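Local atomic coordinates of absent in melanoma 1 protein (Homo sapiens, PDB entry 3CW3), a protein that may act as a suppressor of malignant melanoma through interactions with the cytoskeleton, and is represented here by one of its beta/gamma-crystallin domains. Residues V3-E8 and V87-I92; K14-F19 and W28-V33; H54-P57 and E62-L65. All coordinates share one frame; numbering follows the deposited sequence.

Interaction 1. Residues V3-E8 and V87-I92; sequences VVIYSE and VVIGSI
Ser91 OG, hydrogen-bonded to both Gln48 O and Phe51 N, holds down the backbone beside Ile92, whose CD1 meets Ile5 CD1 in the buried middle of the domain; Ser91 and Gly90 both face Tyr46 in a classic beta bulge. This is core packing of a beta/gamma-crystallin Greek key sandwich: strand 2-6 lies in the four-stranded sheet, strand 91-95 in the three-stranded one, and no hydrogen bond joins the two segments. The backbones stand far apart, 11.1 Å between Ile5 CA and Ile89 CA, and three isoleucines bridge the gap with their delta methyls. Ile5 is the shared partner. Its extended arm, with CG1 anti to the carbonyl carbon (chi1 -60°) and chi2 at 173°, carries CD1 straight across to meet two opposing arms tip to tip. CD1 of Ile5 is 4.2 Å from CD1 of Ile89, while CD1 of Ile89 and CD1 of Ile92 are 4.6 Å apart, so the three methyls form a compact triangle. Ile92 also touches Trp43 and Leu45, and Ile36 lies against Ile5. Val88 O accepts a hydrogen bond from Trp69 NE1, consistent with the tryptophan corner described for this domain. At the margin, Val3 also points across, leaving its CG1 4.6 Å from CG2 of Ile92; the closest approach is Ile5 CD1 to Ile92 CD1, 3.9 Å.

Interaction 2. Residues K14-F19 and W28-V33; sequences KCIEVF and WSLSPV
Ile16 and Trp28 bury the most surface here, and Ile16 does so with both of its branches against the six-membered ring of the indole. The contact belongs to the first Greek key motif of the beta/gamma-crystallin domain: strand 16-18, at the outer side of the four-stranded sheet, is covered by the irregular chain 28-33 that leads into strand 33-40. All three pairs are apolar. The gamma methyl, CG2 of Ile16, sits 3.9 Å from both CZ3 and CH2 of Trp28, while the longer branch ends with CD1 of Ile16 3.8 Å from CE3 of the same ring. The two branches thus reach the ring atoms from CE3 to CH2, and the isoleucine meets the indole at a slant. Ile16 achieves this with chi1 at -61°, which swings CG1 to the backbone N side and sends CG2 the opposite way from that nitrogen. Val18, two residues on and on the same side of the strand, comes in at the ring edge, near its plane, with CG2 4.0 Å from CH2 of Trp28. Ile22 also touches the indole. Leu30 crosses Ile16 at about a right angle; its side chain starts out across the strand rather than at it, and comes nearer at its end. Beyond it, Ser31 OG is hydrogen-bonded to Ser7 O, tying the covering chain to the residue just after strand 2-6. Ile16 CD1 touches the indole and Leu30 at once, 3.8 Å from Leu30 CD2.

Interaction 3. Residues H54-P57 and E62-L65; sequences HSIP and ELEL
Ile56 provides one side of the whole apolar contact, meeting Leu65 and, more loosely, Leu63. A fully extended CG1-CD1 arm (chi2 179°) points CD1 of Ile56 directly at Leu65, and the two side chains meet tip to tip at 4.1 Å between Ile56 CD1 and Leu65 CD1. The other branch, Ile56 CG2, lies 4.5 Å from Leu63 CD2, little more than a grazing touch. Leu65 reaches its partner with chi1 at -126°, nearer eclipsed than staggered. Leu45 touches both Ile56 and Leu65, and Trp69 lies against Ile56.

No hydrogen bond links the two segments, although they are consecutive strands; 10.3 Å separates Ile56 CA from Leu65 CA. Their backbone bonds go elsewhere: Ile56 pairs with Leu45 in the three-stranded sheet, whereas Leu63 and Leu65 pair with Ile36 and Ile34 in the four-stranded one. Such a crossing from one sheet to the other is a mark of the beta/gamma-crystallin Greek key, in which the third strand of a motif joins the sheet of its partner motif.

Polar interactions lie at the ends: His54 N, where the chain turns a corner, donates to Glu47 OE1, and Glu62 OE2 forms a salt bridge with Lys37 NZ, binding strand 61-66 to its neighbour 33-40 by side chains as well as backbone.

Overall arrangement
Interactions 1 and 3 span the same two sheets, with centres about 9 Å apart; Val87 CG2 joins them by packing 3.9 Å from Leu65 O. Interaction 2 lies beside interaction 1, centre to centre about 4 Å. Ile5 O and Ile16 N, 2.8 Å apart, probably form a hydrogen bond between strands 2-6 and 16-18, and so probably do Val87 N and Ser31 O, also at 2.8 Å. Interactions 2 and 3 are more distant, about 13 Å between centres, yet Val33 CG1 approaches Glu64 CG to 3.5 Å. Along the chain, both fall inside the loop closed by interaction 1. A glycerol, probably from crystallisation, lies about 3 Å from the Leu65 side chain.

Interaction 1. Residues V3-E8 and V87-I92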
ATOM      1  N   VAL A   3       5.662  -8.421  -4.825  1.00 15.37           N
ATOM      2  CA  VAL A   3       5.641  -7.417  -3.768  1.00 14.35           C
ATOM      3  C   VAL A   3       5.061  -8.105  -2.540  1.00 16.05           C
ATOM      4  O   VAL A   3       4.053  -8.808  -2.634  1.00 14.04           O
ATOM      5  CB  VAL A   3       4.777  -6.171  -4.144  1.00 14.78           C
ATOM      6  CG1 VAL A   3       3.352  -6.575  -4.475  1.00 13.49           C
ATOM      7  CG2 VAL A   3       4.782  -5.179  -2.987  1.00 13.44           C
ATOM      8  N   VAL A   4       5.725  -7.949  -1.399  1.00 15.28           N
ATOM      9  CA  VAL A   4       5.247  -8.567  -0.173  1.00 16.77           C
ATOM     10  C   VAL A   4       4.858  -7.476   0.804  1.00 18.11           C
ATOM     11  O   VAL A   4       5.492  -6.416   0.857  1.00 18.11           O
ATOM     12  CB  VAL A   4       6.318  -9.493   0.475  1.00 17.71           C
ATOM     13  CG1 VAL A   4       6.767 -10.547  -0.530  1.00 19.09           C
ATOM     14  CG2 VAL A   4       7.504  -8.680   0.963  1.00 19.53           C
ATOM     15  N   ILE A   5       3.810  -7.742   1.572  1.00 16.29           N
ATOM     16  CA  ILE A   5       3.309  -6.784   2.536  1.00 15.38           C
ATOM     17  C   ILE A   5       3.318  -7.353   3.946  1.00 17.40           C
ATOM     18  O   ILE A   5       2.667  -8.364   4.225  1.00 15.31           O
ATOM     19  CB  ILE A   5       1.861  -6.364   2.186  1.00 15.60           C
ATOM     20  CG1 ILE A   5       1.829  -5.734   0.791  1.00 14.26           C
ATOM     21  CG2 ILE A   5       1.316  -5.410   3.242  1.00 14.19           C
ATOM     22  CD1 ILE A   5       0.439  -5.429   0.278  1.00 17.89           C
ATOM     23  N   TYR A   6       4.073  -6.709   4.828  1.00 17.70           N
ATOM     24  CA  TYR A   6       4.119  -7.129   6.221  1.00 20.68           C
ATOM     25  C   TYR A   6       3.075  -6.294   6.946  1.00 23.21           C
ATOM     26  O   TYR A   6       3.257  -5.095   7.156  1.00 20.01           O
ATOM     27  CB  TYR A   6       5.499  -6.880   6.822  1.00 18.51           C
ATOM     28  CG  TYR A   6       6.589  -7.679   6.155  1.00 20.47           C
ATOM     29  CD1 TYR A   6       7.369  -7.125   5.139  1.00 20.91           C
ATOM     30  CD2 TYR A   6       6.825  -9.002   6.520  1.00 21.18           C
ATOM     31  CE1 TYR A   6       8.360  -7.874   4.505  1.00 21.46           C
ATOM     32  CE2 TYR A   6       7.808  -9.757   5.892  1.00 22.52           C
ATOM     33  CZ  TYR A   6       8.570  -9.190   4.888  1.00 21.53           C
ATOM     34  OH  TYR A   6       9.541  -9.943   4.268  1.00 25.82           O
ATOM     35  N   SER A   7       1.971  -6.940   7.303  1.00 28.26           N
ATOM     36  CA  SER A   7       0.862  -6.286   7.989  1.00 34.97           C
ATOM     37  C   SER A   7       1.253  -5.815   9.382  1.00 38.45           C
ATOM     38  O   SER A   7       0.933  -4.697   9.787  1.00 41.12           O
ATOM     39  CB  SER A   7      -0.316  -7.254   8.097  1.00 35.24           C
ATOM     40  OG  SER A   7      -0.542  -7.908   6.858  1.00 39.40           O
ATOM     41  N   GLU A   8       1.951  -6.678  10.111  1.00 42.21           N
ATOM     42  CA  GLU A   8       2.374  -6.369  11.469  1.00 46.07           C
ATOM     43  C   GLU A   8       3.895  -6.346  11.587  1.00 46.66           C
ATOM     44  O   GLU A   8       4.486  -7.199  12.244  1.00 48.35           O
ATOM     45  CB  GLU A   8       1.781  -7.407  12.432  1.00 47.77           C
ATOM     46  CG  GLU A   8       2.012  -8.853  11.994  1.00 51.62           C
ATOM     47  CD  GLU A   8       1.183  -9.853  12.784  1.00 53.18           C
ATOM     48  OE1 GLU A   8      -0.062  -9.783  12.714  1.00 54.33           O
ATOM     49  OE2 GLU A   8       1.778 -10.710  13.475  1.00 53.90           O
ATOM     50  N   VAL A  87      -4.263   0.702   7.455  1.00 18.04           N
ATOM     51  CA  VAL A  87      -4.071   1.165   6.090  1.00 16.58           C
ATOM     52  C   VAL A  87      -4.987   0.327   5.206  1.00 17.05           C
ATOM     53  O   VAL A  87      -5.032  -0.896   5.336  1.00 15.60           O
ATOM     54  CB  VAL A  87      -2.607   0.967   5.628  1.00 17.87           C
ATOM     55  CG1 VAL A  87      -2.498   1.166   4.118  1.00 17.70           C
ATOM     56  CG2 VAL A  87      -1.700   1.949   6.353  1.00 17.85           C
ATOM     57  N   VAL A  88      -5.731   0.982   4.324  1.00 16.29           N
ATOM     58  CA  VAL A  88      -6.616   0.262   3.422  1.00 17.13           C
ATOM     59  C   VAL A  88      -6.156   0.423   1.976  1.00 16.91           C
ATOM     60  O   VAL A  88      -5.945   1.541   1.499  1.00 16.41           O
ATOM     61  CB  VAL A  88      -8.076   0.758   3.538  1.00 17.49           C
ATOM     62  CG1 VAL A  88      -8.945   0.062   2.495  1.00 17.17           C
ATOM     63  CG2 VAL A  88      -8.612   0.480   4.941  1.00 16.20           C
ATOM     64  N   ILE A  89      -5.990  -0.702   1.291  1.00 15.40           N
ATOM     65  CA  ILE A  89      -5.577  -0.701  -0.108  1.00 15.46           C
ATOM     66  C   ILE A  89      -6.758  -1.200  -0.938  1.00 15.09           C
ATOM     67  O   ILE A  89      -7.332  -2.254  -0.644  1.00 14.78           O
ATOM     68  CB  ILE A  89      -4.353  -1.626  -0.334  1.00 14.66           C
ATOM     69  CG1 ILE A  89      -3.166  -1.134   0.498  1.00 16.81           C
ATOM     70  CG2 ILE A  89      -3.975  -1.645  -1.809  1.00 15.55           C
ATOM     71  CD1 ILE A  89      -1.940  -2.029   0.408  1.00 18.50           C
ATOM     72  N   GLY A  90      -7.125  -0.437  -1.966  1.00 15.55           N
ATOM     73  CA  GLY A  90      -8.251  -0.809  -2.811  1.00 14.30           C
ATOM     74  C   GLY A  90      -7.935  -1.882  -3.837  1.00 14.43           C
ATOM     75  O   GLY A  90      -8.726  -2.794  -4.066  1.00 15.27           O
ATOM     76  N   SER A  91      -6.778  -1.764  -4.469  1.00 13.80           N
ATOM     77  CA  SER A  91      -6.359  -2.729  -5.475  1.00 14.02           C
ATOM     78  C   SER A  91      -4.872  -2.573  -5.728  1.00 13.35           C
ATOM     79  O   SER A  91      -4.292  -1.521  -5.451  1.00 14.04           O
ATOM     80  CB  SER A  91      -7.157  -2.532  -6.776  1.00 13.90           C
ATOM     81  OG  SER A  91      -7.178  -1.171  -7.179  1.00 14.60           O
ATOM     82  N   ILE A  92      -4.258  -3.633  -6.237  1.00 12.93           N
ATOM     83  CA  ILE A  92      -2.831  -3.638  -6.516  1.00 12.14           C
ATOM     84  C   ILE A  92      -2.618  -4.069  -7.961  1.00 13.60           C
ATOM     85  O   ILE A  92      -3.065  -5.145  -8.375  1.00 13.60           O
ATOM     86  CB  ILE A  92      -2.092  -4.606  -5.552  1.00 12.68           C
ATOM     87  CG1 ILE A  92      -2.183  -4.063  -4.121  1.00 13.78           C
ATOM     88  CG2 ILE A  92      -0.652  -4.795  -5.989  1.00 10.94           C
ATOM     89  CD1 ILE A  92      -1.532  -4.951  -3.060  1.00 14.42           C
TER

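Interaction 2. Residues K14-F19 and W28-V33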
ATOM      1  N   LYS A  14       5.031 -12.592   9.368  1.00 40.92           N
ATOM      2  CA  LYS A  14       4.097 -12.974   8.317  1.00 39.03           C
ATOM      3  C   LYS A  14       3.876 -11.838   7.335  1.00 36.36           C
ATOM      4  O   LYS A  14       3.992 -10.661   7.682  1.00 35.76           O
ATOM      5  CB  LYS A  14       2.739 -13.364   8.907  1.00 41.01           C
ATOM      6  CG  LYS A  14       2.696 -14.688   9.648  1.00 43.79           C
ATOM      7  CD  LYS A  14       1.256 -15.017  10.036  1.00 43.53           C
ATOM      8  CE  LYS A  14       1.151 -16.344  10.778  1.00 44.36           C
ATOM      9  NZ  LYS A  14      -0.266 -16.715  11.070  1.00 39.92           N
ATOM     10  N   CYS A  15       3.548 -12.198   6.103  1.00 32.18           N
ATOM     11  CA  CYS A  15       3.282 -11.202   5.089  1.00 28.70           C
ATOM     12  C   CYS A  15       2.402 -11.766   3.993  1.00 24.74           C
ATOM     13  O   CYS A  15       2.268 -12.986   3.835  1.00 24.61           O
ATOM     14  CB  CYS A  15       4.588 -10.680   4.485  1.00 29.87           C
ATOM     15  SG  CYS A  15       5.554 -11.891   3.582  1.00 34.92           S
ATOM     16  N   ILE A  16       1.776 -10.859   3.260  1.00 20.34           N
ATOM     17  CA  ILE A  16       0.925 -11.227   2.151  1.00 16.43           C
ATOM     18  C   ILE A  16       1.855 -11.137   0.953  1.00 16.68           C
ATOM     19  O   ILE A  16       2.422 -10.075   0.685  1.00 15.34           O
ATOM     20  CB  ILE A  16      -0.234 -10.228   1.994  1.00 16.59           C
ATOM     21  CG1 ILE A  16      -1.085 -10.227   3.267  1.00 15.27           C
ATOM     22  CG2 ILE A  16      -1.070 -10.592   0.783  1.00 17.31           C
ATOM     23  CD1 ILE A  16      -2.083  -9.087   3.350  1.00 16.84           C
ATOM     24  N   GLU A  17       2.041 -12.257   0.260  1.00 12.39           N
ATOM     25  CA  GLU A  17       2.915 -12.297  -0.906  1.00 13.01           C
ATOM     26  C   GLU A  17       2.083 -12.133  -2.169  1.00 13.22           C
ATOM     27  O   GLU A  17       1.263 -12.993  -2.497  1.00 13.07           O
ATOM     28  CB  GLU A  17       3.692 -13.617  -0.933  1.00 12.23           C
ATOM     29  CG  GLU A  17       4.719 -13.723   0.188  1.00 16.68           C
ATOM     30  CD  GLU A  17       5.502 -15.025   0.160  1.00 19.18           C
ATOM     31  OE1 GLU A  17       5.759 -15.548  -0.944  1.00 19.75           O
ATOM     32  OE2 GLU A  17       5.877 -15.517   1.245  1.00 20.53           O
ATOM     33  N   VAL A  18       2.289 -11.021  -2.870  1.00 11.76           N
ATOM     34  CA  VAL A  18       1.531 -10.736  -4.088  1.00 13.19           C
ATOM     35  C   VAL A  18       2.337 -10.990  -5.360  1.00 14.29           C
ATOM     36  O   VAL A  18       3.371 -10.363  -5.589  1.00 13.97           O
ATOM     37  CB  VAL A  18       1.036  -9.273  -4.088  1.00 11.79           C
ATOM     38  CG1 VAL A  18       0.136  -9.020  -5.298  1.00 10.47           C
ATOM     39  CG2 VAL A  18       0.289  -8.980  -2.785  1.00 11.99           C
ATOM     40  N   PHE A  19       1.843 -11.910  -6.186  1.00 14.50           N
ATOM     41  CA  PHE A  19       2.501 -12.282  -7.443  1.00 15.66           C
ATOM     42  C   PHE A  19       1.702 -11.846  -8.670  1.00 16.95           C
ATOM     43  O   PHE A  19       2.113 -12.103  -9.806  1.00 16.19           O
ATOM     44  CB  PHE A  19       2.667 -13.802  -7.523  1.00 18.18           C
ATOM     45  CG  PHE A  19       3.647 -14.370  -6.543  1.00 19.08           C
ATOM     46  CD1 PHE A  19       4.963 -14.613  -6.923  1.00 21.73           C
ATOM     47  CD2 PHE A  19       3.252 -14.691  -5.249  1.00 18.27           C
ATOM     48  CE1 PHE A  19       5.870 -15.174  -6.028  1.00 22.29           C
ATOM     49  CE2 PHE A  19       4.152 -15.250  -4.347  1.00 19.45           C
ATOM     50  CZ  PHE A  19       5.462 -15.493  -4.736  1.00 19.60           C
ATOM     51  N   TRP A  28      -9.014  -6.666   2.806  1.00 15.64           N
ATOM     52  CA  TRP A  28      -7.800  -6.940   3.574  1.00 13.91           C
ATOM     53  C   TRP A  28      -7.699  -6.045   4.810  1.00 14.46           C
ATOM     54  O   TRP A  28      -7.682  -4.818   4.693  1.00 14.20           O
ATOM     55  CB  TRP A  28      -6.554  -6.703   2.717  1.00 16.08           C
ATOM     56  CG  TRP A  28      -6.413  -7.576   1.498  1.00 17.23           C
ATOM     57  CD1 TRP A  28      -7.358  -8.399   0.949  1.00 17.03           C
ATOM     58  CD2 TRP A  28      -5.257  -7.671   0.654  1.00 16.74           C
ATOM     59  NE1 TRP A  28      -6.859  -8.998  -0.187  1.00 18.49           N
ATOM     60  CE2 TRP A  28      -5.574  -8.568  -0.390  1.00 16.92           C
ATOM     61  CE3 TRP A  28      -3.986  -7.080   0.678  1.00 14.45           C
ATOM     62  CZ2 TRP A  28      -4.663  -8.892  -1.403  1.00 17.97           C
ATOM     63  CZ3 TRP A  28      -3.081  -7.400  -0.330  1.00 15.99           C
ATOM     64  CH2 TRP A  28      -3.426  -8.301  -1.358  1.00 16.12           C
ATOM     65  N   SER A  29      -7.617  -6.661   5.985  1.00 13.14           N
ATOM     66  CA  SER A  29      -7.485  -5.926   7.240  1.00 16.04           C
ATOM     67  C   SER A  29      -5.995  -5.908   7.579  1.00 16.80           C
ATOM     68  O   SER A  29      -5.422  -6.937   7.940  1.00 17.32           O
ATOM     69  CB  SER A  29      -8.270  -6.629   8.350  1.00 16.64           C
ATOM     70  OG  SER A  29      -8.185  -5.917   9.569  1.00 15.70           O
ATOM     71  N   LEU A  30      -5.371  -4.744   7.457  1.00 17.09           N
ATOM     72  CA  LEU A  30      -3.941  -4.616   7.716  1.00 18.79           C
ATOM     73  C   LEU A  30      -3.634  -3.974   9.074  1.00 19.16           C
ATOM     74  O   LEU A  30      -4.139  -4.421  10.102  1.00 20.19           O
ATOM     75  CB  LEU A  30      -3.301  -3.819   6.573  1.00 17.87           C
ATOM     76  CG  LEU A  30      -3.591  -4.396   5.177  1.00 19.12           C
ATOM     77  CD1 LEU A  30      -3.065  -3.457   4.100  1.00 19.77           C
ATOM     78  CD2 LEU A  30      -2.959  -5.783   5.047  1.00 18.84           C
ATOM     79  N   SER A  31      -2.795  -2.940   9.076  1.00 19.56           N
ATOM     80  CA  SER A  31      -2.429  -2.233  10.306  1.00 20.10           C
ATOM     81  C   SER A  31      -2.174  -0.764   9.981  1.00 20.03           C
ATOM     82  O   SER A  31      -2.068  -0.396   8.813  1.00 20.64           O
ATOM     83  CB  SER A  31      -1.161  -2.841  10.920  1.00 21.25           C
ATOM     84  OG  SER A  31      -1.356  -4.202  11.277  1.00 27.44           O
ATOM     85  N   PRO A  32      -2.070   0.094  11.012  1.00 19.82           N
ATOM     86  CA  PRO A  32      -1.822   1.527  10.794  1.00 18.51           C
ATOM     87  C   PRO A  32      -0.479   1.774  10.114  1.00 18.98           C
ATOM     88  O   PRO A  32      -0.295   2.764   9.401  1.00 19.09           O
ATOM     89  CB  PRO A  32      -1.864   2.102  12.206  1.00 19.69           C
ATOM     90  CG  PRO A  32      -2.841   1.194  12.909  1.00 19.55           C
ATOM     91  CD  PRO A  32      -2.399  -0.170  12.426  1.00 19.02           C
ATOM     92  N   VAL A  33       0.460   0.867  10.351  1.00 17.95           N
ATOM     93  CA  VAL A  33       1.784   0.969   9.761  1.00 19.71           C
ATOM     94  C   VAL A  33       2.173  -0.379   9.166  1.00 19.15           C
ATOM     95  O   VAL A  33       2.265  -1.381   9.878  1.00 19.45           O
ATOM     96  CB  VAL A  33       2.839   1.378  10.813  1.00 19.71           C
ATOM     97  CG1 VAL A  33       4.214   1.476  10.162  1.00 20.58           C
ATOM     98  CG2 VAL A  33       2.450   2.705  11.450  1.00 19.81           C
TER

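Interaction 3. Residues H54-P57 and E62-L65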
ATOM      1  N   HIS A  54      -6.862   7.540  -5.857  1.00 14.30           N
ATOM      2  CA  HIS A  54      -5.474   7.953  -5.724  1.00 16.60           C
ATOM      3  C   HIS A  54      -4.583   6.740  -5.914  1.00 15.30           C
ATOM      4  O   HIS A  54      -5.019   5.599  -5.724  1.00 13.81           O
ATOM      5  CB  HIS A  54      -5.217   8.596  -4.357  1.00 17.64           C
ATOM      6  CG  HIS A  54      -5.789   9.973  -4.225  1.00 21.83           C
ATOM      7  ND1 HIS A  54      -5.194  10.957  -3.464  1.00 21.95           N
ATOM      8  CD2 HIS A  54      -6.911  10.527  -4.745  1.00 24.02           C
ATOM      9  CE1 HIS A  54      -5.924  12.057  -3.520  1.00 24.59           C
ATOM     10  NE2 HIS A  54      -6.972  11.822  -4.291  1.00 23.88           N
ATOM     11  N   SER A  55      -3.334   6.979  -6.290  1.00 15.87           N
ATOM     12  CA  SER A  55      -2.417   5.878  -6.530  1.00 15.52           C
ATOM     13  C   SER A  55      -1.008   6.130  -6.023  1.00 16.00           C
ATOM     14  O   SER A  55      -0.576   7.274  -5.873  1.00 16.99           O
ATOM     15  CB  SER A  55      -2.353   5.594  -8.024  1.00 15.51           C
ATOM     16  OG  SER A  55      -1.893   6.746  -8.713  1.00 15.75           O
ATOM     17  N   ILE A  56      -0.295   5.043  -5.764  1.00 14.23           N
ATOM     18  CA  ILE A  56       1.084   5.127  -5.314  1.00 14.23           C
ATOM     19  C   ILE A  56       1.903   4.204  -6.199  1.00 14.39           C
ATOM     20  O   ILE A  56       1.792   2.981  -6.104  1.00 15.39           O
ATOM     21  CB  ILE A  56       1.259   4.660  -3.857  1.00 13.84           C
ATOM     22  CG1 ILE A  56       0.444   5.545  -2.913  1.00 13.92           C
ATOM     23  CG2 ILE A  56       2.737   4.707  -3.482  1.00 13.24           C
ATOM     24  CD1 ILE A  56       0.547   5.118  -1.459  1.00 12.89           C
ATOM     25  N   PRO A  57       2.721   4.776  -7.090  1.00 14.86           N
ATOM     26  CA  PRO A  57       3.547   3.952  -7.972  1.00 13.58           C
ATOM     27  C   PRO A  57       4.732   3.438  -7.165  1.00 14.29           C
ATOM     28  O   PRO A  57       5.268   4.155  -6.317  1.00 14.22           O
ATOM     29  CB  PRO A  57       3.955   4.929  -9.067  1.00 14.03           C
ATOM     30  CG  PRO A  57       4.113   6.215  -8.300  1.00 14.17           C
ATOM     31  CD  PRO A  57       2.908   6.211  -7.371  1.00 14.00           C
ATOM     32  N   GLU A  62      11.750  -0.747  -0.381  1.00 19.18           N
ATOM     33  CA  GLU A  62      10.854  -0.828   0.767  1.00 21.21           C
ATOM     34  C   GLU A  62      10.221   0.504   1.114  1.00 21.99           C
ATOM     35  O   GLU A  62      10.870   1.551   1.056  1.00 22.77           O
ATOM     36  CB  GLU A  62      11.608  -1.344   1.990  1.00 22.81           C
ATOM     37  CG  GLU A  62      11.757  -2.845   2.048  1.00 26.06           C
ATOM     38  CD  GLU A  62      12.668  -3.286   3.177  1.00 30.06           C
ATOM     39  OE1 GLU A  62      12.646  -2.636   4.247  1.00 28.23           O
ATOM     40  OE2 GLU A  62      13.397  -4.287   2.995  1.00 30.94           O
ATOM     41  N   LEU A  63       8.946   0.455   1.483  1.00 20.83           N
ATOM     42  CA  LEU A  63       8.217   1.655   1.863  1.00 19.31           C
ATOM     43  C   LEU A  63       7.339   1.366   3.069  1.00 18.96           C
ATOM     44  O   LEU A  63       6.488   0.476   3.035  1.00 17.53           O
ATOM     45  CB  LEU A  63       7.339   2.146   0.709  1.00 18.54           C
ATOM     46  CG  LEU A  63       6.461   3.371   1.011  1.00 18.10           C
ATOM     47  CD1 LEU A  63       7.328   4.591   1.280  1.00 16.05           C
ATOM     48  CD2 LEU A  63       5.545   3.636  -0.166  1.00 17.52           C
ATOM     49  N   GLU A  64       7.559   2.107   4.146  1.00 18.98           N
ATOM     50  CA  GLU A  64       6.745   1.930   5.335  1.00 21.66           C
ATOM     51  C   GLU A  64       5.523   2.800   5.091  1.00 22.37           C
ATOM     52  O   GLU A  64       5.595   4.026   5.176  1.00 24.93           O
ATOM     53  CB  GLU A  64       7.497   2.395   6.581  1.00 22.95           C
ATOM     54  CG  GLU A  64       6.728   2.187   7.872  1.00 28.81           C
ATOM     55  CD  GLU A  64       7.574   2.465   9.100  1.00 33.21           C
ATOM     56  OE1 GLU A  64       8.558   1.729   9.326  1.00 33.89           O
ATOM     57  OE2 GLU A  64       7.255   3.422   9.837  1.00 36.40           O
ATOM     58  N   LEU A  65       4.405   2.163   4.762  1.00 21.64           N
ATOM     59  CA  LEU A  65       3.177   2.889   4.478  1.00 21.73           C
ATOM     60  C   LEU A  65       2.320   3.103   5.712  1.00 21.35           C
ATOM     61  O   LEU A  65       2.205   2.225   6.567  1.00 21.32           O
ATOM     62  CB  LEU A  65       2.349   2.152   3.422  1.00 21.70           C
ATOM     63  CG  LEU A  65       1.933   2.962   2.192  1.00 23.63           C
ATOM     64  CD1 LEU A  65       0.849   2.208   1.446  1.00 20.17           C
ATOM     65  CD2 LEU A  65       1.435   4.333   2.601  1.00 22.87           C
TER